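Local coordinates for DegV family protein (Thermus thermophilus, PDB 2DT8) that binds a fatty acid, here palmitic acid, in a pocket of its DegV fold and also carries a zinc ion, at residues 155-160 with 193-198. Sequence-based numbering, arbitrary orientation.
With PLM (palmitic acid), chain C.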
ATOM      1  N   VAL A 155      -1.391  10.113  -3.751  1.00  4.58           N
ATOM      2  CA  VAL A 155      -2.342   9.153  -3.215  1.00  3.82           C
ATOM      3  C   VAL A 155      -3.590   9.830  -2.671  1.00  4.41           C
ATOM      4  O   VAL A 155      -3.520  10.836  -1.966  1.00  4.24           O
ATOM      5  CB  VAL A 155      -1.740   8.224  -2.106  1.00  3.68           C
ATOM      6  CG1 VAL A 155      -1.067   9.041  -1.006  1.00  6.89           C
ATOM      7  CG2 VAL A 155      -2.858   7.342  -1.514  1.00  7.05           C
ATOM      8  N   ARG A 156      -4.743   9.291  -3.062  1.00  5.14           N
ATOM      9  CA  ARG A 156      -6.025   9.754  -2.562  1.00  4.43           C
ATOM     10  C   ARG A 156      -6.906   8.532  -2.417  1.00  4.47           C
ATOM     11  O   ARG A 156      -6.861   7.622  -3.244  1.00  4.46           O
ATOM     12  CB  ARG A 156      -6.715  10.719  -3.534  1.00  5.74           C
ATOM     13  CG  ARG A 156      -6.151  12.127  -3.554  1.00  5.31           C
ATOM     14  CD  ARG A 156      -6.346  12.845  -2.227  1.00  5.58           C
ATOM     15  NE  ARG A 156      -5.919  14.246  -2.306  1.00  8.49           N
ATOM     16  CZ  ARG A 156      -4.652  14.651  -2.290  1.00  6.60           C
ATOM     17  NH1 ARG A 156      -3.663  13.773  -2.197  1.00  8.75           N
ATOM     18  NH2 ARG A 156      -4.364  15.948  -2.368  1.00 11.40           N
ATOM     19  N   PHE A 157      -7.699   8.504  -1.359  1.00  3.61           N
ATOM     20  CA  PHE A 157      -8.642   7.409  -1.187  1.00  4.07           C
ATOM     21  C   PHE A 157      -9.815   7.856  -0.338  1.00  4.29           C
ATOM     22  O   PHE A 157      -9.755   8.876   0.351  1.00  6.24           O
ATOM     23  CB  PHE A 157      -7.985   6.154  -0.571  1.00  5.35           C
ATOM     24  CG  PHE A 157      -7.540   6.308   0.865  1.00  4.78           C
ATOM     25  CD1 PHE A 157      -6.344   6.957   1.184  1.00  5.38           C
ATOM     26  CD2 PHE A 157      -8.287   5.746   1.899  1.00  5.19           C
ATOM     27  CE1 PHE A 157      -5.900   7.030   2.514  1.00  6.86           C
ATOM     28  CE2 PHE A 157      -7.854   5.814   3.230  1.00  5.79           C
ATOM     29  CZ  PHE A 157      -6.652   6.462   3.539  1.00  3.96           C
ATOM     30  N   SER A 158     -10.909   7.109  -0.442  1.00  5.19           N
ATOM     31  CA  SER A 158     -12.096   7.371   0.360  1.00  3.76           C
ATOM     32  C   SER A 158     -12.471   6.047   1.022  1.00  6.92           C
ATOM     33  O   SER A 158     -11.994   4.978   0.617  1.00  6.21           O
ATOM     34  CB  SER A 158     -13.238   7.879  -0.520  1.00  4.28           C
ATOM     35  OG  SER A 158     -14.335   8.320   0.268  1.00  8.43           O
ATOM     36  N   VAL A 159     -13.310   6.129   2.055  1.00  6.57           N
ATOM     37  CA  VAL A 159     -13.758   4.964   2.816  1.00  7.28           C
ATOM     38  C   VAL A 159     -15.229   5.143   3.172  1.00  7.46           C
ATOM     39  O   VAL A 159     -15.721   6.270   3.229  1.00  8.03           O
ATOM     40  CB  VAL A 159     -12.952   4.810   4.133  1.00  5.52           C
ATOM     41  CG1 VAL A 159     -11.503   4.475   3.826  1.00  6.99           C
ATOM     42  CG2 VAL A 159     -13.011   6.103   4.946  1.00  7.36           C
ATOM     43  N   ALA A 160     -15.933   4.041   3.409  1.00  5.90           N
ATOM     44  CA  ALA A 160     -17.350   4.125   3.760  1.00  7.06           C
ATOM     45  C   ALA A 160     -17.522   4.702   5.158  1.00  8.39           C
ATOM     46  O   ALA A 160     -18.491   5.408   5.428  1.00  9.82           O
ATOM     47  CB  ALA A 160     -17.994   2.735   3.692  1.00  9.04           C
ATOM     48  N   GLY A 193       4.067   9.268   5.561  1.00  6.95           N
ATOM     49  CA  GLY A 193       3.756   7.927   6.015  1.00  6.19           C
ATOM     50  C   GLY A 193       2.596   7.762   7.010  1.00  4.46           C
ATOM     51  O   GLY A 193       2.355   6.684   7.560  1.00  6.63           O
ATOM     52  N   ARG A 194       1.896   8.873   7.221  1.00  5.54           N
ATOM     53  CA  ARG A 194       0.772   8.948   8.149  1.00  4.93           C
ATOM     54  C   ARG A 194      -0.484   9.409   7.407  1.00  6.60           C
ATOM     55  O   ARG A 194      -0.418  10.289   6.552  1.00  7.14           O
ATOM     56  CB  ARG A 194       1.124   9.939   9.269  1.00  5.94           C
ATOM     57  CG  ARG A 194      -0.019  10.404  10.166  1.00  7.80           C
ATOM     58  CD  ARG A 194       0.495  11.509  11.104  1.00 10.66           C
ATOM     59  NE  ARG A 194      -0.565  12.300  11.733  1.00 13.71           N
ATOM     60  CZ  ARG A 194      -1.164  11.996  12.881  1.00 14.18           C
ATOM     61  NH1 ARG A 194      -0.816  10.907  13.551  1.00 14.29           N
ATOM     62  NH2 ARG A 194      -2.116  12.789  13.360  1.00 14.33           N
ATOM     63  N   VAL A 195      -1.628   8.822   7.742  1.00  5.67           N
ATOM     64  CA  VAL A 195      -2.879   9.206   7.099  1.00  6.64           C
ATOM     65  C   VAL A 195      -3.216  10.651   7.467  1.00  7.31           C
ATOM     66  O   VAL A 195      -3.040  11.068   8.615  1.00  7.46           O
ATOM     67  CB  VAL A 195      -4.031   8.274   7.537  1.00  5.63           C
ATOM     68  CG1 VAL A 195      -5.369   8.800   7.012  1.00  6.86           C
ATOM     69  CG2 VAL A 195      -3.770   6.861   7.005  1.00  5.83           C
ATOM     70  N   GLU A 196      -3.688  11.409   6.486  1.00  5.90           N
ATOM     71  CA  GLU A 196      -4.065  12.800   6.705  1.00  4.65           C
ATOM     72  C   GLU A 196      -5.336  13.103   5.938  1.00  6.84           C
ATOM     73  O   GLU A 196      -5.679  12.406   4.980  1.00  6.66           O
ATOM     74  CB  GLU A 196      -2.957  13.750   6.239  1.00  8.81           C
ATOM     75  CG  GLU A 196      -1.614  13.612   6.969  1.00 10.33           C
ATOM     76  CD  GLU A 196      -1.672  13.984   8.449  1.00  9.79           C
ATOM     77  OE1 GLU A 196      -2.679  14.572   8.894  1.00 12.42           O
ATOM     78  OE2 GLU A 196      -0.686  13.692   9.168  1.00 10.00           O
ATOM     79  N   ALA A 197      -6.036  14.145   6.356  1.00  7.80           N
ATOM     80  CA  ALA A 197      -7.275  14.541   5.704  1.00  8.14           C
ATOM     81  C   ALA A 197      -6.963  15.290   4.415  1.00 10.81           C
ATOM     82  O   ALA A 197      -5.976  16.031   4.340  1.00 11.50           O
ATOM     83  CB  ALA A 197      -8.093  15.422   6.642  1.00 11.66           C
ATOM     84  N   ALA A 198      -7.810  15.096   3.405  1.00  8.98           N
ATOM     85  CA  ALA A 198      -7.639  15.749   2.117  1.00 12.47           C
ATOM     86  C   ALA A 198      -8.971  16.158   1.496  1.00 11.64           C
ATOM     87  O   ALA A 198      -9.169  16.012   0.288  1.00 17.64           O
ATOM     88  CB  ALA A 198      -6.887  14.834   1.160  1.00 12.90           C
TER
HETATM   89  C1  PLM C 701       0.242  -4.418  11.327  1.00  8.51           C
HETATM   90  O1  PLM C 701       1.485  -4.043  11.640  1.00  9.55           O
HETATM   91  O2  PLM C 701      -0.412  -5.049  12.130  1.00  8.95           O
HETATM   92  C2  PLM C 701      -0.341  -4.048   9.979  1.00  9.45           C
HETATM   93  C3  PLM C 701      -0.914  -2.629  10.055  1.00  8.22           C
HETATM   94  C4  PLM C 701      -1.555  -2.244   8.720  1.00  7.58           C
HETATM   95  C5  PLM C 701      -2.078  -0.812   8.814  1.00  7.98           C
HETATM   96  C6  PLM C 701      -2.639  -0.364   7.465  1.00  7.17           C
HETATM   97  C7  PLM C 701      -3.186   1.043   7.606  1.00  7.63           C
HETATM   98  C8  PLM C 701      -3.560   1.589   6.248  1.00 13.36           C
HETATM   99  C9  PLM C 701      -3.781   3.093   6.388  1.00 15.61           C
HETATM  100  CA  PLM C 701      -4.701   3.581   5.287  1.00 21.35           C
HETATM  101  CB  PLM C 701      -3.853   3.865   4.061  1.00 17.45           C
HETATM  102  CC  PLM C 701      -4.158   2.823   2.999  1.00 18.93           C
HETATM  103  CD  PLM C 701      -4.587   3.530   1.727  1.00 18.40           C
HETATM  104  CE  PLM C 701      -5.069   2.487   0.721  1.00 18.02           C
HETATM  105  CF  PLM C 701      -5.612   3.188  -0.533  1.00 20.33           C
HETATM  106  CG  PLM C 701      -4.448   3.636  -1.417  1.00 21.36           C
HETATM  107  O   HOH W   1      -8.050  16.007  -2.223  1.00 16.94           O
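Phe157 and Val195 meet beside the bound palmitic acid in this DegV fold, where strand 154-158 of the mixed sheet with 273-279, 225-231 and 252-259 is hydrogen-bonded to strand 185-191, whose hairpin partner is 194-201. No direct hydrogen bond joins the segments; strand 185-191 contacts both, and Phe157 is joined to Leu188 by backbone hydrogen bonding. Followed outward, Phe157 lines the lipid tail atom by atom. Its CB sits 3.8 Å from CF of the fatty acid; CG lies near CF and CD, and CD1 and CE1 near CD, which rides over the ring centre. CZ, at the far end, reaches CA and CB of the lipid and lies 4.4 Å from Val195 CG1, which approaches obliquely. Chi1 of 68° and chi2 of -80° together turn one ring face to the lipid tail. Val195 adds CG2, 3.8 Å from lipid C9. Replacing Phe157 by an alanine would probably strip the tail of this aromatic wall and leave Val195 CG1 without this aromatic neighbour. A bend at chi2 (-65°) carries the guanidinium of Arg156 across to Ala198, whose CB lies over one face, 3.6 Å from Arg156 NE. Arg156 NH1 donates to Val155 O at 2.9 Å, in the guanidinium plane but from above the carbonyl plane, which holds the group's rotation. At the guanidinium edge, one water accepts from Arg156 NE at 2.8 Å and donates to Ala198 O at 2.7 Å.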